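Sporozoite surface protein 2 (Plasmodium vivax, PDB 4HQO) probably acts as an adhesive receptor on the sporozoite surface that supports gliding motility, binding a metal ion through its von Willebrand factor A domain. Local coordinates at residues I126-K140 / R156-F170. The protein carries 4 engineered substitutions. Residues are numbered along the deposited sequence; the frame is centred on the assembly and turned at random.
Engineered in segment 156-170: Arg156 (natural residue Ser).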
ATOM      1  N   ILE A 126      -2.474  -2.326   0.254  1.00 36.29           N
ATOM      2  CA  ILE A 126      -2.265  -2.852  -1.086  1.00 36.51           C
ATOM      3  C   ILE A 126      -1.123  -2.078  -1.741  1.00 38.69           C
ATOM      4  O   ILE A 126      -1.105  -0.855  -1.694  1.00 32.79           O
ATOM      5  CB  ILE A 126      -3.525  -2.659  -1.936  1.00 30.11           C
ATOM      6  CG1 ILE A 126      -4.636  -3.601  -1.454  1.00 37.33           C
ATOM      7  CG2 ILE A 126      -3.242  -2.905  -3.387  1.00 31.58           C
ATOM      8  CD1 ILE A 126      -5.992  -3.236  -2.011  1.00 48.22           C
ATOM      9  N   GLN A 127      -0.168  -2.796  -2.331  1.00 37.75           N
ATOM     10  CA  GLN A 127       0.963  -2.177  -3.010  1.00 34.92           C
ATOM     11  C   GLN A 127       0.692  -2.210  -4.512  1.00 35.40           C
ATOM     12  O   GLN A 127       0.679  -3.281  -5.115  1.00 31.34           O
ATOM     13  CB  GLN A 127       2.255  -2.931  -2.671  1.00 30.73           C
ATOM     14  CG  GLN A 127       2.596  -2.951  -1.182  1.00 32.14           C
ATOM     15  CD  GLN A 127       2.754  -1.543  -0.616  1.00 40.75           C
ATOM     16  OE1 GLN A 127       3.540  -0.744  -1.119  1.00 34.85           O
ATOM     17  NE2 GLN A 127       1.990  -1.231   0.426  1.00 31.44           N
ATOM     18  N   LEU A 128       0.452  -1.048  -5.118  1.00 26.57           N
ATOM     19  CA  LEU A 128       0.076  -1.012  -6.527  1.00 29.90           C
ATOM     20  C   LEU A 128       1.011  -0.112  -7.321  1.00 33.43           C
ATOM     21  O   LEU A 128       1.117   1.085  -7.051  1.00 35.28           O
ATOM     22  CB  LEU A 128      -1.372  -0.542  -6.709  1.00 27.29           C
ATOM     23  CG  LEU A 128      -1.783  -0.230  -8.157  1.00 35.16           C
ATOM     24  CD1 LEU A 128      -1.736  -1.474  -9.081  1.00 31.23           C
ATOM     25  CD2 LEU A 128      -3.152   0.423  -8.205  1.00 29.48           C
ATOM     26  N   VAL A 129       1.699  -0.688  -8.300  1.00 35.11           N
ATOM     27  CA  VAL A 129       2.535   0.119  -9.180  1.00 30.25           C
ATOM     28  C   VAL A 129       1.816   0.372 -10.489  1.00 26.36           C
ATOM     29  O   VAL A 129       1.354  -0.564 -11.146  1.00 29.68           O
ATOM     30  CB  VAL A 129       3.882  -0.547  -9.496  1.00 23.68           C
ATOM     31  CG1 VAL A 129       4.660   0.315 -10.491  1.00 26.62           C
ATOM     32  CG2 VAL A 129       4.694  -0.754  -8.220  1.00 26.30           C
ATOM     33  N   ILE A 130       1.710   1.638 -10.872  1.00 25.60           N
ATOM     34  CA  ILE A 130       1.238   1.950 -12.211  1.00 25.39           C
ATOM     35  C   ILE A 130       2.425   2.448 -13.026  1.00 35.58           C
ATOM     36  O   ILE A 130       3.012   3.481 -12.715  1.00 26.55           O
ATOM     37  CB  ILE A 130       0.106   2.989 -12.189  1.00 30.63           C
ATOM     38  CG1 ILE A 130      -1.102   2.432 -11.432  1.00 31.41           C
ATOM     39  CG2 ILE A 130      -0.292   3.378 -13.606  1.00 30.82           C
ATOM     40  CD1 ILE A 130      -2.287   3.376 -11.421  1.00 33.87           C
ATOM     41  N   LEU A 131       2.795   1.682 -14.048  1.00 28.12           N
ATOM     42  CA  LEU A 131       3.950   2.008 -14.877  1.00 30.09           C
ATOM     43  C   LEU A 131       3.485   2.562 -16.222  1.00 32.15           C
ATOM     44  O   LEU A 131       2.885   1.841 -17.020  1.00 30.89           O
ATOM     45  CB  LEU A 131       4.823   0.760 -15.076  1.00 22.94           C
ATOM     46  CG  LEU A 131       6.042   0.890 -15.994  1.00 34.81           C
ATOM     47  CD1 LEU A 131       7.085   1.841 -15.408  1.00 23.22           C
ATOM     48  CD2 LEU A 131       6.642  -0.501 -16.260  1.00 28.65           C
ATOM     49  N   MET A 132       3.745   3.847 -16.464  1.00 27.86           N
ATOM     50  CA  MET A 132       3.356   4.478 -17.724  1.00 34.51           C
ATOM     51  C   MET A 132       4.572   4.612 -18.620  1.00 33.08           C
ATOM     52  O   MET A 132       5.481   5.377 -18.304  1.00 26.69           O
ATOM     53  CB  MET A 132       2.763   5.870 -17.479  1.00 31.46           C
ATOM     54  CG  MET A 132       1.435   5.866 -16.776  1.00 51.08           C
ATOM     55  SD  MET A 132       0.863   7.532 -16.398  1.00 47.26           S
ATOM     56  CE  MET A 132       0.959   8.297 -17.985  1.00 25.51           C
ATOM     57  N   THR A 133       4.582   3.895 -19.743  1.00 27.80           N
ATOM     58  CA  THR A 133       5.773   3.854 -20.589  1.00 24.63           C
ATOM     59  C   THR A 133       5.458   3.452 -22.036  1.00 26.47           C
ATOM     60  O   THR A 133       4.393   2.899 -22.311  1.00 33.07           O
ATOM     61  CB  THR A 133       6.822   2.886 -19.985  1.00 28.27           C
ATOM     62  OG1 THR A 133       8.040   2.930 -20.744  1.00 28.17           O
ATOM     63  CG2 THR A 133       6.275   1.453 -19.963  1.00 26.67           C
ATOM     64  N   ASP A 134       6.377   3.756 -22.956  1.00 29.81           N
ATOM     65  CA  ASP A 134       6.322   3.212 -24.314  1.00 29.84           C
ATOM     66  C   ASP A 134       7.029   1.853 -24.398  1.00 27.89           C
ATOM     67  O   ASP A 134       7.049   1.212 -25.442  1.00 34.61           O
ATOM     68  CB  ASP A 134       6.923   4.183 -25.342  1.00 30.33           C
ATOM     69  CG  ASP A 134       8.414   4.423 -25.139  1.00 36.01           C
ATOM     70  OD1 ASP A 134       9.031   3.820 -24.225  1.00 38.77           O
ATOM     71  OD2 ASP A 134       8.975   5.225 -25.915  1.00 41.40           O
ATOM     72  N   GLY A 135       7.636   1.438 -23.297  1.00 29.73           N
ATOM     73  CA  GLY A 135       8.175   0.094 -23.213  1.00 36.05           C
ATOM     74  C   GLY A 135       9.527  -0.097 -23.874  1.00 36.74           C
ATOM     75  O   GLY A 135       9.806  -1.170 -24.405  1.00 35.98           O
ATOM     76  N   VAL A 136      10.360   0.945 -23.839  1.00 29.86           N
ATOM     77  CA  VAL A 136      11.733   0.871 -24.349  1.00 33.99           C
ATOM     78  C   VAL A 136      12.722   1.293 -23.250  1.00 32.32           C
ATOM     79  O   VAL A 136      13.203   2.429 -23.237  1.00 36.92           O
ATOM     80  CB  VAL A 136      11.925   1.773 -25.591  1.00 39.41           C
ATOM     81  CG1 VAL A 136      13.231   1.419 -26.304  1.00 36.06           C
ATOM     82  CG2 VAL A 136      10.754   1.617 -26.552  1.00 37.17           C
ATOM     83  N   PRO A 137      12.995   0.388 -22.293  1.00 33.18           N
ATOM     84  CA  PRO A 137      13.897   0.739 -21.189  1.00 27.95           C
ATOM     85  C   PRO A 137      15.365   0.708 -21.615  1.00 31.35           C
ATOM     86  O   PRO A 137      15.697   0.193 -22.690  1.00 30.60           O
ATOM     87  CB  PRO A 137      13.623  -0.365 -20.154  1.00 27.52           C
ATOM     88  CG  PRO A 137      13.232  -1.552 -20.992  1.00 35.25           C
ATOM     89  CD  PRO A 137      12.425  -0.962 -22.137  1.00 36.56           C
ATOM     90  N   ASN A 138      16.231   1.264 -20.772  1.00 29.62           N
ATOM     91  CA  ASN A 138      17.667   1.215 -21.012  1.00 30.04           C
ATOM     92  C   ASN A 138      18.207  -0.209 -21.000  1.00 34.35           C
ATOM     93  O   ASN A 138      19.201  -0.494 -21.661  1.00 35.61           O
ATOM     94  CB  ASN A 138      18.425   2.069 -19.995  1.00 32.40           C
ATOM     95  CG  ASN A 138      18.249   3.562 -20.236  1.00 37.79           C
ATOM     96  OD1 ASN A 138      17.744   3.982 -21.275  1.00 36.37           O
ATOM     97  ND2 ASN A 138      18.683   4.368 -19.276  1.00 32.94           N
ATOM     98  N   SER A 139      17.563  -1.089 -20.234  1.00 26.91           N
ATOM     99  CA  SER A 139      17.932  -2.505 -20.187  1.00 32.11           C
ATOM    100  C   SER A 139      16.684  -3.370 -20.066  1.00 28.18           C
ATOM    101  O   SER A 139      16.003  -3.324 -19.050  1.00 30.38           O
ATOM    102  CB  SER A 139      18.839  -2.795 -18.997  1.00 30.51           C
ATOM    103  OG  SER A 139      19.175  -4.168 -18.962  1.00 36.44           O
ATOM    104  N   LYS A 140      16.381  -4.134 -21.107  1.00 31.36           N
ATOM    105  CA  LYS A 140      15.179  -4.964 -21.116  1.00 35.29           C
ATOM    106  C   LYS A 140      15.158  -5.946 -19.962  1.00 36.68           C
ATOM    107  O   LYS A 140      14.182  -6.009 -19.219  1.00 36.95           O
ATOM    108  CB  LYS A 140      15.027  -5.724 -22.438  1.00 39.11           C
ATOM    109  CG  LYS A 140      14.421  -4.885 -23.558  1.00 52.69           C
ATOM    110  CD  LYS A 140      13.977  -5.750 -24.728  1.00 60.73           C
ATOM    111  CE  LYS A 140      13.401  -4.891 -25.848  1.00 65.72           C
ATOM    112  NZ  LYS A 140      12.894  -5.704 -26.994  1.00 73.68           N
ATOM    113  N   ARG A 156       1.207  -5.436  -6.892  1.00 37.27           N
ATOM    114  CA  ARG A 156       0.445  -5.501  -8.142  1.00 32.56           C
ATOM    115  C   ARG A 156       1.035  -4.516  -9.137  1.00 32.15           C
ATOM    116  O   ARG A 156       1.453  -3.430  -8.750  1.00 33.72           O
ATOM    117  CB  ARG A 156      -1.035  -5.179  -7.906  1.00 33.96           C
ATOM    118  CG  ARG A 156      -1.766  -6.195  -7.034  1.00 60.58           C
ATOM    119  CD  ARG A 156      -1.789  -5.770  -5.570  1.00 73.59           C
ATOM    120  NE  ARG A 156      -2.485  -6.737  -4.721  1.00 89.22           N
ATOM    121  CZ  ARG A 156      -3.805  -6.789  -4.565  1.00 95.38           C
ATOM    122  NH1 ARG A 156      -4.591  -5.929  -5.206  1.00 93.56           N
ATOM    123  NH2 ARG A 156      -4.342  -7.704  -3.768  1.00 98.13           N
ATOM    124  N   LEU A 157       1.076  -4.892 -10.413  1.00 36.94           N
ATOM    125  CA  LEU A 157       1.644  -4.028 -11.449  1.00 33.93           C
ATOM    126  C   LEU A 157       0.692  -3.848 -12.618  1.00 33.21           C
ATOM    127  O   LEU A 157       0.273  -4.817 -13.255  1.00 34.90           O
ATOM    128  CB  LEU A 157       2.981  -4.577 -11.971  1.00 35.14           C
ATOM    129  CG  LEU A 157       3.553  -3.839 -13.196  1.00 34.66           C
ATOM    130  CD1 LEU A 157       4.021  -2.433 -12.835  1.00 35.10           C
ATOM    131  CD2 LEU A 157       4.694  -4.621 -13.873  1.00 35.42           C
ATOM    132  N   ALA A 158       0.350  -2.597 -12.899  1.00 31.17           N
ATOM    133  CA  ALA A 158      -0.456  -2.295 -14.065  1.00 36.75           C
ATOM    134  C   ALA A 158       0.395  -1.447 -14.992  1.00 31.35           C
ATOM    135  O   ALA A 158       1.114  -0.545 -14.541  1.00 29.32           O
ATOM    136  CB  ALA A 158      -1.734  -1.556 -13.666  1.00 30.69           C
ATOM    137  N   VAL A 159       0.339  -1.752 -16.283  1.00 31.49           N
ATOM    138  CA  VAL A 159       1.108  -0.989 -17.260  1.00 30.86           C
ATOM    139  C   VAL A 159       0.177  -0.171 -18.148  1.00 29.54           C
ATOM    140  O   VAL A 159      -0.816  -0.694 -18.663  1.00 36.44           O
ATOM    141  CB  VAL A 159       2.014  -1.900 -18.133  1.00 30.19           C
ATOM    142  CG1 VAL A 159       2.889  -1.054 -19.064  1.00 30.61           C
ATOM    143  CG2 VAL A 159       2.888  -2.789 -17.245  1.00 32.35           C
ATOM    144  N   ILE A 160       0.490   1.115 -18.305  1.00 32.51           N
ATOM    145  CA  ILE A 160      -0.256   1.991 -19.214  1.00 34.71           C
ATOM    146  C   ILE A 160       0.662   2.427 -20.348  1.00 31.41           C
ATOM    147  O   ILE A 160       1.717   3.016 -20.115  1.00 29.95           O
ATOM    148  CB  ILE A 160      -0.781   3.249 -18.500  1.00 30.07           C
ATOM    149  CG1 ILE A 160      -1.583   2.865 -17.258  1.00 30.03           C
ATOM    150  CG2 ILE A 160      -1.653   4.087 -19.454  1.00 28.82           C
ATOM    151  CD1 ILE A 160      -2.764   2.012 -17.559  1.00 34.00           C
ATOM    152  N   GLY A 161       0.278   2.120 -21.574  1.00 31.18           N
ATOM    153  CA  GLY A 161       1.100   2.487 -22.713  1.00 35.38           C
ATOM    154  C   GLY A 161       0.957   3.957 -23.067  1.00 39.46           C
ATOM    155  O   GLY A 161      -0.151   4.441 -23.267  1.00 38.19           O
ATOM    156  N   ILE A 162       2.076   4.672 -23.112  1.00 40.06           N
ATOM    157  CA  ILE A 162       2.097   6.053 -23.593  1.00 40.19           C
ATOM    158  C   ILE A 162       3.242   6.216 -24.580  1.00 42.93           C
ATOM    159  O   ILE A 162       4.117   5.356 -24.671  1.00 37.43           O
ATOM    160  CB  ILE A 162       2.316   7.074 -22.453  1.00 34.76           C
ATOM    161  CG1 ILE A 162       3.591   6.741 -21.670  1.00 26.82           C
ATOM    162  CG2 ILE A 162       1.092   7.156 -21.542  1.00 30.69           C
ATOM    163  CD1 ILE A 162       4.115   7.905 -20.814  1.00 26.12           C
ATOM    164  N   GLY A 163       3.248   7.323 -25.311  1.00 39.83           N
ATOM    165  CA  GLY A 163       4.349   7.627 -26.207  1.00 32.20           C
ATOM    166  C   GLY A 163       3.986   7.455 -27.661  1.00 39.03           C
ATOM    167  O   GLY A 163       3.041   6.730 -27.996  1.00 39.30           O
ATOM    168  N   GLN A 164       4.753   8.123 -28.522  1.00 41.73           N
ATOM    169  CA  GLN A 164       4.511   8.122 -29.960  1.00 54.20           C
ATOM    170  C   GLN A 164       4.802   6.771 -30.611  1.00 58.51           C
ATOM    171  O   GLN A 164       4.198   6.431 -31.631  1.00 61.49           O
ATOM    172  CB  GLN A 164       5.335   9.223 -30.643  1.00 61.90           C
ATOM    173  CG  GLN A 164       6.844   9.050 -30.510  1.00 67.29           C
ATOM    174  CD  GLN A 164       7.614  10.313 -30.842  1.00 76.94           C
ATOM    175  OE1 GLN A 164       7.080  11.235 -31.460  1.00 87.13           O
ATOM    176  NE2 GLN A 164       8.874  10.367 -30.424  1.00 75.21           N
ATOM    177  N   GLY A 165       5.722   6.007 -30.024  1.00 49.70           N
ATOM    178  CA  GLY A 165       6.117   4.722 -30.579  1.00 45.93           C
ATOM    179  C   GLY A 165       6.196   3.629 -29.529  1.00 51.57           C
ATOM    180  O   GLY A 165       7.270   3.336 -28.996  1.00 50.82           O
ATOM    181  N   ILE A 166       5.051   3.018 -29.245  1.00 47.18           N
ATOM    182  CA  ILE A 166       4.935   2.031 -28.181  1.00 46.69           C
ATOM    183  C   ILE A 166       5.377   0.628 -28.605  1.00 52.30           C
ATOM    184  O   ILE A 166       4.991   0.133 -29.666  1.00 50.52           O
ATOM    185  CB  ILE A 166       3.487   1.972 -27.642  1.00 39.03           C
ATOM    186  CG1 ILE A 166       3.036   3.363 -27.197  1.00 46.10           C
ATOM    187  CG2 ILE A 166       3.383   0.984 -26.480  1.00 40.32           C
ATOM    188  CD1 ILE A 166       1.595   3.420 -26.715  1.00 50.01           C
ATOM    189  N   ASN A 167       6.205   0.004 -27.768  1.00 43.49           N
ATOM    190  CA  ASN A 167       6.534  -1.407 -27.914  1.00 39.67           C
ATOM    191  C   ASN A 167       5.559  -2.235 -27.081  1.00 43.01           C
ATOM    192  O   ASN A 167       5.791  -2.476 -25.889  1.00 40.91           O
ATOM    193  CB  ASN A 167       7.979  -1.666 -27.475  1.00 39.85           C
ATOM    194  CG  ASN A 167       8.443  -3.085 -27.770  1.00 38.47           C
ATOM    195  OD1 ASN A 167       7.657  -4.033 -27.752  1.00 43.84           O
ATOM    196  ND2 ASN A 167       9.731  -3.234 -28.039  1.00 46.51           N
ATOM    197  N   HIS A 168       4.467  -2.664 -27.708  1.00 45.79           N
ATOM    198  CA  HIS A 168       3.413  -3.390 -27.002  1.00 44.61           C
ATOM    199  C   HIS A 168       3.875  -4.765 -26.552  1.00 45.65           C
ATOM    200  O   HIS A 168       3.396  -5.284 -25.542  1.00 39.36           O
ATOM    201  CB  HIS A 168       2.159  -3.523 -27.871  1.00 49.16           C
ATOM    202  CG  HIS A 168       1.508  -2.214 -28.189  1.00 52.04           C
ATOM    203  ND1 HIS A 168       0.966  -1.401 -27.218  1.00 41.17           N
ATOM    204  CD2 HIS A 168       1.316  -1.574 -29.367  1.00 51.33           C
ATOM    205  CE1 HIS A 168       0.466  -0.316 -27.785  1.00 48.32           C
ATOM    206  NE2 HIS A 168       0.666  -0.396 -29.088  1.00 53.75           N
ATOM    207  N   GLN A 169       4.801  -5.354 -27.305  1.00 45.29           N
ATOM    208  CA  GLN A 169       5.344  -6.664 -26.950  1.00 45.05           C
ATOM    209  C   GLN A 169       6.034  -6.605 -25.586  1.00 37.99           C
ATOM    210  O   GLN A 169       5.767  -7.430 -24.716  1.00 38.85           O
ATOM    211  CB  GLN A 169       6.301  -7.171 -28.036  1.00 48.68           C
ATOM    212  CG  GLN A 169       6.922  -8.548 -27.768  1.00 55.48           C
ATOM    213  CD  GLN A 169       8.151  -8.486 -26.864  1.00 60.28           C
ATOM    214  OE1 GLN A 169       8.931  -7.531 -26.917  1.00 60.67           O
ATOM    215  NE2 GLN A 169       8.318  -9.497 -26.020  1.00 61.17           N
ATOM    216  N   PHE A 170       6.911  -5.624 -25.392  1.00 38.56           N
ATOM    217  CA  PHE A 170       7.597  -5.508 -24.113  1.00 37.66           C
ATOM    218  C   PHE A 170       6.652  -5.103 -22.983  1.00 40.23           C
ATOM    219  O   PHE A 170       6.761  -5.618 -21.870  1.00 39.31           O
ATOM    220  CB  PHE A 170       8.776  -4.528 -24.165  1.00 32.21           C
ATOM    221  CG  PHE A 170       9.508  -4.422 -22.848  1.00 32.11           C
ATOM    222  CD1 PHE A 170      10.491  -5.341 -22.516  1.00 40.34           C
ATOM    223  CD2 PHE A 170       9.162  -3.444 -21.918  1.00 36.23           C
ATOM    224  CE1 PHE A 170      11.144  -5.272 -21.292  1.00 35.26           C
ATOM    225  CE2 PHE A 170       9.807  -3.374 -20.689  1.00 35.34           C
ATOM    226  CZ  PHE A 170      10.807  -4.287 -20.387  1.00 33.46           C
TER
HETATM  227  O   HOH W   1       7.314   6.568 -27.615  1.00 36.95           O
HETATM  228  O   HOH W   2       9.627   4.392 -28.653  1.00 49.01           O
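Pro137 lies over one face of the Phe170 ring, with CD 4.1 Å from the ring centroid in a CH-pi contact. Lys140 O approaches the rim of the ring. Gly135 O approaches CD2 of Phe170 obliquely. The engineered Arg156 is poorly ordered; Ile126 CG2 lies over one face of its guanidinium, 3.8 Å from NH1.

Strands 126-133 and 156-161 run parallel as neighbours in the central sheet of the von Willebrand factor A domain. They belong to a beta-alpha-beta unit with helix 140-152. Seven backbone hydrogen bonds join residues 127-133 to residues 156-162. Leu157 CD1 meets Val129 CG1 at 3.7 Å on the sheet face toward helix 105-117. On the other face, Met132 CG runs alongside Ile160 CB; helix 192-203 packs against Ile160. Met132 bends at chi3 (53°), which brings CE to Ile162 CG2 at 3.7 Å.

Beyond the strands, Asn167 N donates to Asp134 O at 2.8 Å. Asn167 OD1 then caps the next helix by accepting from Phe170 N at 2.9 Å. Two waters link Asp134 OD2 to the backbone of Gly165. Asp134 OD2 also hydrogen-bonds Ser30 OG. The Asp134 side chain comes to about 4 Å of the magnesium ion at its nearest atom. This geometry is consistent with a second-shell role at the metal-ion-dependent adhesion site (MIDAS), where Ser28, Ser30 and Thr103 bind the magnesium; the cation would probably favour Asp134's negative charge.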